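Local coordinates for N-methyltransferase (Streptoalloteichus sp. ATCC 53650, PDB 5BSZ), which probably transfers a methyl group from S-adenosylmethionine to the amino group of a nucleotide-linked deoxysugar in the biosynthesis of kedarcidin, at residues A48-V54 with F108-L114; F102-F108 with A133-P139; F155-A161 with R174-R180. One frame throughout, in Å; residues are numbered along the deposited sequence.

Contact 1 of 3, residues A48-V54 with F108-L114; sequences ARSLLDV and FDAVCCL. With SAH (S-adenosyl-L-homocysteine), chain B.
D109 and the R49-S50 segment bond in both directions where two parallel strands begin. OD2 of D109 accepts from N of R49 at 2.7 Å, in a nearly straight bond, and from N of S50 at 3.2 Å. The two donors arrive from opposite faces of the carboxylate plane, so this oxygen is held between them. S50 answers through its hydroxyl: OG stands between its own backbone N and carbonyl carbon (chi1 64°), where it receives N of D109 at 2.7 Å.

Beyond this polar start the backbones take over. A110 N bonds to S50 O, L52 N to A110 O, C112 N to L52 O and V54 N to C112 O, the last pair 2.8 Å apart. L51, A110, D53 and C112 share one face of the sheet, where CD2 of L51 touches SG of C112. L52 lies on the other face with V111, and the F108 ring presents its flat side to CB of L52, 3.7 Å from the ring centroid and almost on the ring normal, a CH-pi contact.

In the next shell, V37 and V41 of helix 30-44 cover L51, A48 and A110, while strand 71-76 bonds along the far side of strand 50-54. This places the pair at the centre of the Rossmann-like sheet of S-adenosylmethionine-dependent methyltransferases. At its C-terminal end a water accepts from N of L114 at 2.7 Å, and the amino N of S-adenosyl-L-homocysteine makes a weak 3.4 Å bond to O of L114. The chemistry is thus divided: backbone N-H groups probably stabilise a carboxylate at one end, apolar groups fill the middle, and at the other L114 O weakly receives the amino group while D53 OD1 and V54 O lie within reach of the water.

Contact 2 of 3, residues F102-F108 with A133-P139; sequences FDLGRVF and AMARHLP
H137 reaches from the end of helix 124-135 to N of L104 in the 102-108 loop; here, in the Rossmann-like methyltransferase fold, a type I turn from A135 to L138 leads the chain out of the helix. Both ring nitrogens are used. ND1 donates to O of A133 at 2.7 Å, while NE2 accepts from N of L104 at 3.0 Å, only 2° out of the ring plane. A ring that donates at one nitrogen and accepts at the other is consistent with a neutral histidine, and the two bonds together fix its rotation. CG of H137 lies anti to the carbonyl carbon (chi1 -69°), which carries the ring across to the loop.

This is the tight side. The F102 ring runs nearly parallel to that of H137 but slid well off it, with centroids 4.5 Å apart, and its CE1 atom touches CB of A133. The H137 carbonyl O also takes N of F108 at 2.9 Å, lying in line with the plane of the F108 ring at its edge.

Toward solvent the joint is looser and more polar. The extended R136 chain brings NE to OD1 of D103 at 3.0 Å in a salt bridge, backed by a weak bond from NH2 to OD2. The same NH2 meets O of F102 at 3.1 Å from above the carbonyl plane, and D101 is a further partner. One water donates to the carbonyls of R106 and R136, passing over the H137 face away from F102. V107, exposed, lies along the H137 carbonyl through a CA-H...O contact and touches CD of P139 with its CB. R106, salt-bridged to D71, makes a cation-pi contact over the F108 face turned away from L52, with CE2 of F108 3.4 Å above the guanidinium plane.

Contact 3 of 3, residues F155-A161 with R174-R180; sequences FLDGHIA and RLSRSHR. With THM (thymidine), chain G.
I160 and R177 form an antiparallel non-hydrogen-bonded pair, followed by the hydrogen-bonded pair of A161 and S176, in which N of S176 lies 2.8 Å from O of A161. At the far end R180 grips D157 side-on in a salt bridge: NE reaches OD1 at 3.0 Å on its syn lone pair, and NH1 reaches OD2 at 3.1 Å. CD2 of F155 sits over one face of the same guanidinium, with the ring standing almost upright to it (planes 83° apart), and NH2 of R180 is bonded to O of P152. This is the open end of the beta hairpin of strands 160-166 and 171-181, where the incoming chain helps form the thymidine pocket. N of L156 donates to thymidine O2 at 3.0 Å, and OG of S178 shares a 2.7 Å hydrogen bond with O3'. The CZ edge of F155 meets OG of S178. H159, with CG anti to its own N (chi1 176°), lays a ring face against the sugar, NE2 lying 3.3 Å from C5'. The opposite face is turned toward N of A161. A water at the ring edge, in its plane, connects NE2 of H159 with OG of S176.

Followed from the N terminus, the chain first lays down strand 50-54 and returns after a long excursion to pair with it along strand 110-113, which closes contact 1. Before that return, the 102-108 loop opens contact 2, completed only after helix 124-135 has been built. Contacts 1 and 2 therefore cross, share F108 and touch through V111, V54 and C113 against M134 and L138, tying central strands, loop and helix end into one side of the methyltransferase core. Contact 3 opens after both have closed. It pairs 155-161 with 174-180, closing a beta hairpin in the separate antiparallel sheet, its centre about 31 Å from that of contact 1, at the thymidine pocket.

Contact 1 of 3, residues A48-V54 with F108-L114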
loop_
_atom_site.group_PDB
_atom_site.type_symbol
_atom_site.label_atom_id
_atom_site.label_comp_id
_atom_site.label_asym_id
_atom_site.label_seq_id
_atom_site.Cartn_x
_atom_site.Cartn_y
_atom_site.Cartn_z
ATOM N N ALA A 48 18.504 41.210 24.629
ATOM C CA ALA A 48 17.506 40.650 23.685
ATOM C C ALA A 48 16.293 40.101 24.427
ATOM O O ALA A 48 16.445 39.289 25.365
ATOM C CB ALA A 48 18.149 39.528 22.865
ATOM N N ARG A 49 15.075 40.470 24.025
ATOM C CA ARG A 49 13.890 39.931 24.738
ATOM C C ARG A 49 12.755 39.450 23.851
ATOM O O ARG A 49 11.776 38.879 24.332
ATOM C CB ARG A 49 13.327 40.927 25.759
ATOM C CG ARG A 49 12.765 42.204 25.178
ATOM C CD ARG A 49 12.138 43.173 26.195
ATOM N NE ARG A 49 11.187 42.638 27.180
ATOM C CZ ARG A 49 9.861 42.507 27.091
ATOM N NH1 ARG A 49 9.221 42.030 28.158
ATOM N NH2 ARG A 49 9.130 42.790 25.999
ATOM N N SER A 50 12.878 39.712 22.554
ATOM C CA SER A 50 11.903 39.280 21.584
ATOM C C SER A 50 12.554 38.338 20.564
ATOM O O SER A 50 13.705 38.525 20.176
ATOM C CB SER A 50 11.268 40.451 20.844
ATOM O OG SER A 50 12.193 41.165 20.081
ATOM N N LEU A 51 11.773 37.339 20.166
ATOM C CA LEU A 51 12.298 36.250 19.296
ATOM C C LEU A 51 11.193 35.698 18.404
ATOM O O LEU A 51 10.056 35.430 18.857
ATOM C CB LEU A 51 12.886 35.128 20.147
ATOM C CG LEU A 51 13.487 33.950 19.339
ATOM C CD1 LEU A 51 14.744 33.437 19.995
ATOM C CD2 LEU A 51 12.496 32.828 19.177
ATOM N N LEU A 52 11.535 35.517 17.130
ATOM C CA LEU A 52 10.702 34.780 16.193
ATOM C C LEU A 52 11.334 33.450 15.726
ATOM O O LEU A 52 12.485 33.438 15.315
ATOM C CB LEU A 52 10.449 35.664 14.990
ATOM C CG LEU A 52 9.784 34.970 13.799
ATOM C CD1 LEU A 52 8.312 34.715 14.059
ATOM C CD2 LEU A 52 9.932 35.654 12.473
ATOM N N ASP A 53 10.612 32.343 15.907
ATOM C CA ASP A 53 11.041 31.008 15.454
ATOM C C ASP A 53 10.266 30.617 14.191
ATOM O O ASP A 53 9.033 30.435 14.180
ATOM C CB ASP A 53 10.907 29.980 16.574
ATOM C CG ASP A 53 11.445 28.583 16.200
ATOM O OD1 ASP A 53 12.338 28.523 15.318
ATOM O OD2 ASP A 53 10.968 27.583 16.805
ATOM N N VAL A 54 11.016 30.520 13.095
ATOM C CA VAL A 54 10.494 30.302 11.748
ATOM C C VAL A 54 10.537 28.802 11.405
ATOM O O VAL A 54 11.581 28.171 11.514
ATOM C CB VAL A 54 11.290 31.098 10.705
ATOM C CG1 VAL A 54 10.778 30.829 9.308
ATOM C CG2 VAL A 54 11.243 32.586 11.041
ATOM N N PHE A 108 12.074 41.830 15.691
ATOM C CA PHE A 108 12.349 41.053 16.876
ATOM C C PHE A 108 13.842 41.193 17.133
ATOM O O PHE A 108 14.584 41.384 16.186
ATOM C CB PHE A 108 12.043 39.570 16.643
ATOM C CG PHE A 108 10.613 39.278 16.328
ATOM C CD1 PHE A 108 10.150 39.395 15.043
ATOM C CD2 PHE A 108 9.757 38.820 17.289
ATOM C CE1 PHE A 108 8.838 39.095 14.722
ATOM C CE2 PHE A 108 8.435 38.576 16.989
ATOM C CZ PHE A 108 7.960 38.699 15.727
ATOM N N ASP A 109 14.294 41.058 18.387
ATOM C CA ASP A 109 15.729 41.077 18.681
ATOM C C ASP A 109 16.495 39.895 18.039
ATOM O O ASP A 109 17.649 40.024 17.692
ATOM C CB ASP A 109 15.960 41.002 20.189
ATOM C CG ASP A 109 15.398 42.261 20.915
ATOM O OD1 ASP A 109 15.518 43.307 20.287
ATOM O OD2 ASP A 109 14.778 42.178 21.994
ATOM N N ALA A 110 15.822 38.761 17.907
ATOM C CA ALA A 110 16.408 37.534 17.292
ATOM C C ALA A 110 15.395 36.804 16.405
ATOM O O ALA A 110 14.174 36.784 16.677
ATOM C CB ALA A 110 16.839 36.585 18.379
ATOM N N VAL A 111 15.908 36.200 15.340
ATOM C CA VAL A 111 15.106 35.293 14.496
ATOM C C VAL A 111 15.881 33.956 14.386
ATOM O O VAL A 111 17.100 33.914 14.092
ATOM C CB VAL A 111 14.825 35.918 13.116
ATOM C CG1 VAL A 111 14.087 34.957 12.182
ATOM C CG2 VAL A 111 13.998 37.217 13.201
ATOM N N CYS A 112 15.181 32.847 14.605
ATOM C CA CYS A 112 15.839 31.560 14.401
ATOM C C CYS A 112 15.056 30.647 13.471
ATOM O O CYS A 112 13.828 30.767 13.287
ATOM C CB CYS A 112 16.177 30.888 15.737
ATOM S SG CYS A 112 14.744 30.497 16.768
ATOM N N CYS A 113 15.783 29.708 12.873
ATOM C CA CYS A 113 15.159 28.642 12.108
ATOM C C CYS A 113 15.962 27.370 12.398
ATOM O O CYS A 113 17.166 27.313 12.087
ATOM C CB CYS A 113 15.248 29.031 10.642
ATOM S SG CYS A 113 14.472 27.838 9.520
ATOM N N LEU A 114 15.319 26.400 13.025
ATOM C CA LEU A 114 16.049 25.344 13.703
ATOM C C LEU A 114 15.901 23.980 13.018
ATOM O O LEU A 114 14.992 23.779 12.222
ATOM C CB LEU A 114 15.576 25.249 15.148
ATOM C CG LEU A 114 15.811 26.515 15.966
ATOM C CD1 LEU A 114 15.291 26.328 17.375
ATOM C CD2 LEU A 114 17.284 26.886 16.008
HETATM N N SAH B . 11.985 23.904 13.770
HETATM C CA SAH B . 11.093 22.751 14.169
HETATM C CB SAH B . 10.357 22.076 12.992
HETATM C CG SAH B . 10.794 20.743 12.435
HETATM S SD SAH B . 9.867 20.036 11.116
HETATM C C SAH B . 11.953 21.882 15.039
HETATM O O SAH B . 13.161 22.023 15.174
HETATM O OXT SAH B . 11.418 21.096 15.760
HETATM C "C5'" SAH B . 9.939 21.203 9.783
HETATM C "C4'" SAH B . 8.730 22.156 9.865
HETATM O "O4'" SAH B . 8.805 23.155 8.830
HETATM C "C3'" SAH B . 7.397 21.456 9.619
HETATM O "O3'" SAH B . 6.576 21.700 10.758
HETATM C "C2'" SAH B . 6.754 22.095 8.398
HETATM O "O2'" SAH B . 5.320 22.259 8.540
HETATM C "C1'" SAH B . 7.506 23.398 8.314
HETATM N N9 SAH B . 7.616 23.974 6.960
HETATM C C8 SAH B . 7.871 23.315 5.790
HETATM N N7 SAH B . 7.871 24.182 4.753
HETATM C C5 SAH B . 7.574 25.401 5.275
HETATM C C6 SAH B . 7.401 26.741 4.719
HETATM N N6 SAH B . 7.567 26.854 3.388
HETATM N N1 SAH B . 7.133 27.743 5.587
HETATM C C2 SAH B . 6.953 27.549 6.897
HETATM N N3 SAH B . 7.098 26.352 7.494
HETATM C C4 SAH B . 7.407 25.273 6.737
HETATM O O HOH W 1 12.651 26.698 13.564
#

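Contact 2 of 3, residues F102-F108 with A133-P139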
loop_
_atom_site.group_PDB
_atom_site.type_symbol
_atom_site.label_atom_id
_atom_site.label_comp_id
_atom_site.label_asym_id
_atom_site.label_seq_id
_atom_site.Cartn_x
_atom_site.Cartn_y
_atom_site.Cartn_z
ATOM N N PHE A 102 7.460 35.992 3.823
ATOM C CA PHE A 102 6.464 36.334 4.836
ATOM C C PHE A 102 6.846 37.755 5.346
ATOM O O PHE A 102 7.977 38.233 5.161
ATOM C CB PHE A 102 6.424 35.306 5.988
ATOM C CG PHE A 102 7.657 35.287 6.849
ATOM C CD1 PHE A 102 8.758 34.509 6.523
ATOM C CD2 PHE A 102 7.719 36.054 8.012
ATOM C CE1 PHE A 102 9.914 34.538 7.287
ATOM C CE2 PHE A 102 8.862 36.080 8.780
ATOM C CZ PHE A 102 9.967 35.313 8.430
ATOM N N ASP A 103 5.896 38.404 5.993
ATOM C CA ASP A 103 6.104 39.757 6.552
ATOM C C ASP A 103 5.050 39.917 7.634
ATOM O O ASP A 103 3.862 39.825 7.389
ATOM C CB ASP A 103 5.938 40.797 5.445
ATOM C CG ASP A 103 7.217 40.989 4.666
ATOM O OD1 ASP A 103 8.193 41.495 5.270
ATOM O OD2 ASP A 103 7.262 40.600 3.468
ATOM N N LEU A 104 5.526 40.110 8.842
ATOM C CA LEU A 104 4.707 40.147 10.026
ATOM C C LEU A 104 4.500 41.632 10.451
ATOM O O LEU A 104 3.807 41.847 11.401
ATOM C CB LEU A 104 5.468 39.444 11.148
ATOM C CG LEU A 104 5.795 37.973 10.887
ATOM C CD1 LEU A 104 6.305 37.332 12.160
ATOM C CD2 LEU A 104 4.578 37.188 10.415
ATOM N N GLY A 105 5.152 42.606 9.816
ATOM C CA GLY A 105 4.954 44.022 10.152
ATOM C C GLY A 105 5.601 44.448 11.459
ATOM O O GLY A 105 5.165 45.411 12.040
ATOM N N ARG A 106 6.598 43.704 11.955
ATOM C CA ARG A 106 7.389 44.047 13.139
ATOM C C ARG A 106 8.739 43.384 13.035
ATOM O O ARG A 106 8.966 42.482 12.186
ATOM C CB ARG A 106 6.720 43.593 14.450
ATOM C CG ARG A 106 6.621 42.043 14.535
ATOM C CD ARG A 106 6.357 41.612 15.974
ATOM N NE ARG A 106 7.467 41.940 16.845
ATOM C CZ ARG A 106 7.481 41.697 18.137
ATOM N NH1 ARG A 106 6.397 41.227 18.731
ATOM N NH2 ARG A 106 8.554 42.058 18.830
ATOM N N VAL A 107 9.630 43.817 13.919
ATOM C CA VAL A 107 10.910 43.205 14.130
ATOM C C VAL A 107 10.996 42.587 15.514
ATOM O O VAL A 107 10.127 42.779 16.372
ATOM C CB VAL A 107 12.068 44.180 13.826
ATOM C CG1 VAL A 107 11.924 44.678 12.383
ATOM C CG2 VAL A 107 12.084 45.347 14.817
ATOM N N PHE A 108 12.074 41.830 15.691
ATOM C CA PHE A 108 12.349 41.053 16.876
ATOM C C PHE A 108 13.842 41.193 17.133
ATOM O O PHE A 108 14.584 41.384 16.186
ATOM C CB PHE A 108 12.043 39.570 16.643
ATOM C CG PHE A 108 10.613 39.278 16.328
ATOM C CD1 PHE A 108 10.150 39.395 15.043
ATOM C CD2 PHE A 108 9.757 38.820 17.289
ATOM C CE1 PHE A 108 8.838 39.095 14.722
ATOM C CE2 PHE A 108 8.435 38.576 16.989
ATOM C CZ PHE A 108 7.960 38.699 15.727
ATOM N N ALA A 133 14.002 37.192 4.146
ATOM C CA ALA A 133 12.727 37.416 4.802
ATOM C C ALA A 133 12.929 37.395 6.307
ATOM O O ALA A 133 12.289 38.182 6.971
ATOM C CB ALA A 133 11.688 36.367 4.427
ATOM N N MET A 134 13.722 36.447 6.835
ATOM C CA MET A 134 14.157 36.459 8.229
ATOM C C MET A 134 14.847 37.768 8.663
ATOM O O MET A 134 14.480 38.332 9.684
ATOM C CB MET A 134 15.056 35.264 8.604
ATOM C CG MET A 134 14.260 33.941 8.497
ATOM S SD MET A 134 15.416 32.558 8.597
ATOM C CE MET A 134 14.242 31.329 8.026
ATOM N N ALA A 135 15.848 38.206 7.894
ATOM C CA ALA A 135 16.635 39.416 8.176
ATOM C C ALA A 135 15.796 40.704 8.211
ATOM O O ALA A 135 16.111 41.603 9.002
ATOM C CB ALA A 135 17.750 39.556 7.136
ATOM N N ARG A 136 14.745 40.818 7.408
ATOM C CA ARG A 136 13.915 42.008 7.533
ATOM C C ARG A 136 12.988 42.011 8.727
ATOM O O ARG A 136 12.233 42.964 8.907
ATOM C CB ARG A 136 13.128 42.295 6.278
ATOM C CG ARG A 136 12.121 41.273 5.886
ATOM C CD ARG A 136 11.823 41.476 4.400
ATOM N NE ARG A 136 10.767 40.556 3.993
ATOM C CZ ARG A 136 10.820 39.690 2.973
ATOM N NH1 ARG A 136 11.884 39.604 2.158
ATOM N NH2 ARG A 136 9.777 38.896 2.778
ATOM N N HIS A 137 13.004 40.939 9.520
ATOM C CA HIS A 137 12.320 40.996 10.800
ATOM C C HIS A 137 13.249 41.281 11.941
ATOM O O HIS A 137 12.913 40.981 13.096
ATOM C CB HIS A 137 11.571 39.703 11.067
ATOM C CG HIS A 137 10.416 39.536 10.144
ATOM N ND1 HIS A 137 10.549 39.104 8.836
ATOM C CD2 HIS A 137 9.114 39.843 10.319
ATOM C CE1 HIS A 137 9.360 39.105 8.262
ATOM N NE2 HIS A 137 8.479 39.562 9.140
ATOM N N LEU A 138 14.424 41.825 11.613
ATOM C CA LEU A 138 15.395 42.213 12.625
ATOM C C LEU A 138 15.685 43.711 12.591
ATOM O O LEU A 138 15.746 44.284 11.498
ATOM C CB LEU A 138 16.748 41.543 12.375
ATOM C CG LEU A 138 16.794 40.024 12.517
ATOM C CD1 LEU A 138 18.127 39.477 12.053
ATOM C CD2 LEU A 138 16.532 39.643 13.933
ATOM N N PRO A 139 15.933 44.321 13.762
ATOM C CA PRO A 139 16.479 45.681 13.722
ATOM C C PRO A 139 17.990 45.643 13.478
ATOM O O PRO A 139 18.588 44.570 13.425
ATOM C CB PRO A 139 16.234 46.167 15.132
ATOM C CG PRO A 139 16.522 44.949 15.931
ATOM C CD PRO A 139 15.835 43.842 15.144
HETATM O O HOH W 2 9.543 43.293 9.270
#

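Contact 3 of 3, residues F155-A161 with R174-R180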
loop_
_atom_site.group_PDB
_atom_site.type_symbol
_atom_site.label_atom_id
_atom_site.label_comp_id
_atom_site.label_asym_id
_atom_site.label_seq_id
_atom_site.Cartn_x
_atom_site.Cartn_y
_atom_site.Cartn_z
ATOM N N PHE A 155 27.051 15.170 5.007
ATOM C CA PHE A 155 25.952 14.215 5.000
ATOM C C PHE A 155 26.530 12.809 4.957
ATOM O O PHE A 155 27.446 12.551 4.194
ATOM C CB PHE A 155 25.034 14.453 3.814
ATOM C CG PHE A 155 23.897 13.476 3.732
ATOM C CD1 PHE A 155 22.810 13.590 4.606
ATOM C CD2 PHE A 155 23.951 12.407 2.873
ATOM C CE1 PHE A 155 21.781 12.656 4.581
ATOM C CE2 PHE A 155 22.898 11.499 2.806
ATOM C CZ PHE A 155 21.818 11.614 3.666
ATOM N N LEU A 156 25.975 11.915 5.769
ATOM C CA LEU A 156 26.482 10.552 5.880
ATOM C C LEU A 156 25.495 9.633 5.225
ATOM O O LEU A 156 24.371 9.605 5.619
ATOM C CB LEU A 156 26.622 10.156 7.359
ATOM C CG LEU A 156 27.712 10.973 8.054
ATOM C CD1 LEU A 156 27.785 10.563 9.524
ATOM C CD2 LEU A 156 29.074 10.926 7.322
ATOM N N ASP A 157 25.935 8.882 4.229
ATOM C CA ASP A 157 25.150 7.842 3.585
ATOM C C ASP A 157 24.982 6.703 4.596
ATOM O O ASP A 157 25.757 6.568 5.536
ATOM C CB ASP A 157 25.920 7.365 2.345
ATOM C CG ASP A 157 26.391 8.539 1.488
ATOM O OD1 ASP A 157 25.490 9.187 0.931
ATOM O OD2 ASP A 157 27.610 8.865 1.407
ATOM N N GLY A 158 23.929 5.932 4.435
ATOM C CA GLY A 158 23.690 4.738 5.250
ATOM C C GLY A 158 22.843 4.932 6.498
ATOM O O GLY A 158 22.776 4.046 7.336
ATOM N N HIS A 159 22.196 6.075 6.685
ATOM C CA HIS A 159 21.461 6.245 7.916
ATOM C C HIS A 159 20.156 5.406 7.897
ATOM O O HIS A 159 19.402 5.482 6.934
ATOM C CB HIS A 159 21.099 7.690 8.134
ATOM C CG HIS A 159 20.241 7.904 9.351
ATOM N ND1 HIS A 159 20.725 7.771 10.634
ATOM C CD2 HIS A 159 18.937 8.245 9.479
ATOM C CE1 HIS A 159 19.755 8.008 11.501
ATOM N NE2 HIS A 159 18.663 8.315 10.823
ATOM N N ILE A 160 19.904 4.669 8.977
ATOM C CA ILE A 160 18.664 3.898 9.177
ATOM C C ILE A 160 18.370 4.029 10.634
ATOM O O ILE A 160 19.267 3.876 11.417
ATOM C CB ILE A 160 18.821 2.398 8.866
ATOM C CG1 ILE A 160 19.060 2.247 7.378
ATOM C CG2 ILE A 160 17.575 1.628 9.330
ATOM C CD1 ILE A 160 19.668 0.955 6.915
ATOM N N ALA A 161 17.140 4.321 11.011
ATOM C CA ALA A 161 16.767 4.447 12.386
ATOM C C ALA A 161 15.388 3.827 12.607
ATOM O O ALA A 161 14.603 3.758 11.676
ATOM C CB ALA A 161 16.706 5.914 12.777
ATOM N N ARG A 174 8.300 2.791 14.190
ATOM C CA ARG A 174 8.779 3.700 13.160
ATOM C C ARG A 174 10.078 3.245 12.577
ATOM O O ARG A 174 10.961 2.786 13.292
ATOM C CB ARG A 174 8.980 5.115 13.752
ATOM C CG ARG A 174 9.473 6.167 12.758
ATOM C CD ARG A 174 9.661 7.554 13.396
ATOM N NE ARG A 174 9.993 8.621 12.435
ATOM C CZ ARG A 174 11.220 8.908 12.005
ATOM N NH1 ARG A 174 12.260 8.211 12.439
ATOM N NH2 ARG A 174 11.415 9.897 11.134
ATOM N N LEU A 175 10.235 3.376 11.263
ATOM C CA LEU A 175 11.488 3.026 10.614
ATOM C C LEU A 175 11.764 4.113 9.591
ATOM O O LEU A 175 10.858 4.498 8.851
ATOM C CB LEU A 175 11.369 1.684 9.904
ATOM C CG LEU A 175 12.554 1.049 9.227
ATOM C CD1 LEU A 175 13.608 0.843 10.305
ATOM C CD2 LEU A 175 12.249 -0.291 8.537
ATOM N N SER A 176 13.015 4.547 9.519
ATOM C CA SER A 176 13.365 5.642 8.638
ATOM C C SER A 176 14.680 5.330 7.944
ATOM O O SER A 176 15.501 4.562 8.460
ATOM C CB SER A 176 13.409 6.934 9.459
ATOM O OG SER A 176 14.623 7.011 10.187
ATOM N N ARG A 177 14.888 5.943 6.790
ATOM C CA ARG A 177 16.041 5.684 5.950
ATOM C C ARG A 177 16.316 6.955 5.181
ATOM O O ARG A 177 15.357 7.662 4.838
ATOM C CB ARG A 177 15.687 4.643 4.945
ATOM C CG ARG A 177 16.863 4.178 4.161
ATOM C CD ARG A 177 16.372 3.324 3.048
ATOM N NE ARG A 177 17.490 3.070 2.165
ATOM C CZ ARG A 177 17.585 3.518 0.924
ATOM N NH1 ARG A 177 18.662 3.215 0.232
ATOM N NH2 ARG A 177 16.629 4.242 0.362
ATOM N N SER A 178 17.586 7.266 4.911
ATOM C CA SER A 178 17.908 8.441 4.083
ATOM C C SER A 178 18.974 8.102 3.045
ATOM O O SER A 178 19.774 7.200 3.253
ATOM C CB SER A 178 18.268 9.640 4.959
ATOM O OG SER A 178 19.614 9.590 5.426
ATOM N N HIS A 179 18.954 8.778 1.908
ATOM C CA HIS A 179 19.991 8.636 0.910
ATOM C C HIS A 179 20.135 9.917 0.110
ATOM O O HIS A 179 19.239 10.779 0.056
ATOM C CB HIS A 179 19.764 7.460 -0.044
ATOM C CG HIS A 179 18.647 7.631 -1.023
ATOM N ND1 HIS A 179 17.321 7.431 -0.684
ATOM C CD2 HIS A 179 18.665 7.881 -2.349
ATOM C CE1 HIS A 179 16.580 7.626 -1.746
ATOM N NE2 HIS A 179 17.361 7.950 -2.756
ATOM N N ARG A 180 21.277 9.998 -0.546
ATOM C CA ARG A 180 21.698 11.196 -1.227
ATOM C C ARG A 180 21.294 11.053 -2.673
ATOM O O ARG A 180 21.433 9.976 -3.274
ATOM C CB ARG A 180 23.222 11.262 -1.049
ATOM C CG ARG A 180 23.918 12.389 -1.782
ATOM C CD ARG A 180 25.417 12.044 -1.958
ATOM N NE ARG A 180 26.095 11.636 -0.721
ATOM C CZ ARG A 180 26.730 12.452 0.121
ATOM N NH1 ARG A 180 27.317 11.958 1.195
ATOM N NH2 ARG A 180 26.792 13.758 -0.136
HETATM O "O5'" THM G . 19.294 12.417 12.123
HETATM C "C5'" THM G . 19.673 11.411 11.162
HETATM C "C4'" THM G . 20.150 12.040 9.849
HETATM O "O4'" THM G . 21.354 12.698 10.253
HETATM C "C3'" THM G . 20.550 11.074 8.699
HETATM O "O3'" THM G . 19.819 11.341 7.483
HETATM C "C2'" THM G . 22.066 11.221 8.455
HETATM C "C1'" THM G . 22.362 12.500 9.258
HETATM N N1 THM G . 23.673 12.733 9.887
HETATM C C2 THM G . 24.589 13.212 8.931
HETATM O O2 THM G . 24.165 13.277 7.767
HETATM N N3 THM G . 25.842 13.550 9.223
HETATM C C4 THM G . 26.283 13.496 10.480
HETATM O O4 THM G . 27.479 13.842 10.759
HETATM C C5 THM G . 25.333 13.019 11.505
HETATM C C5M THM G . 25.907 12.966 12.897
HETATM C C6 THM G . 24.027 12.668 11.179
HETATM O O HOH W 3 22.220 8.537 4.968
HETATM O O HOH W 4 23.362 7.946 0.233
HETATM O O HOH W 5 28.112 9.133 -1.036
HETATM O O HOH W 6 22.258 6.219 2.331
HETATM O O HOH W 7 15.789 9.474 10.951
HETATM O O HOH W 8 20.109 4.464 4.432
#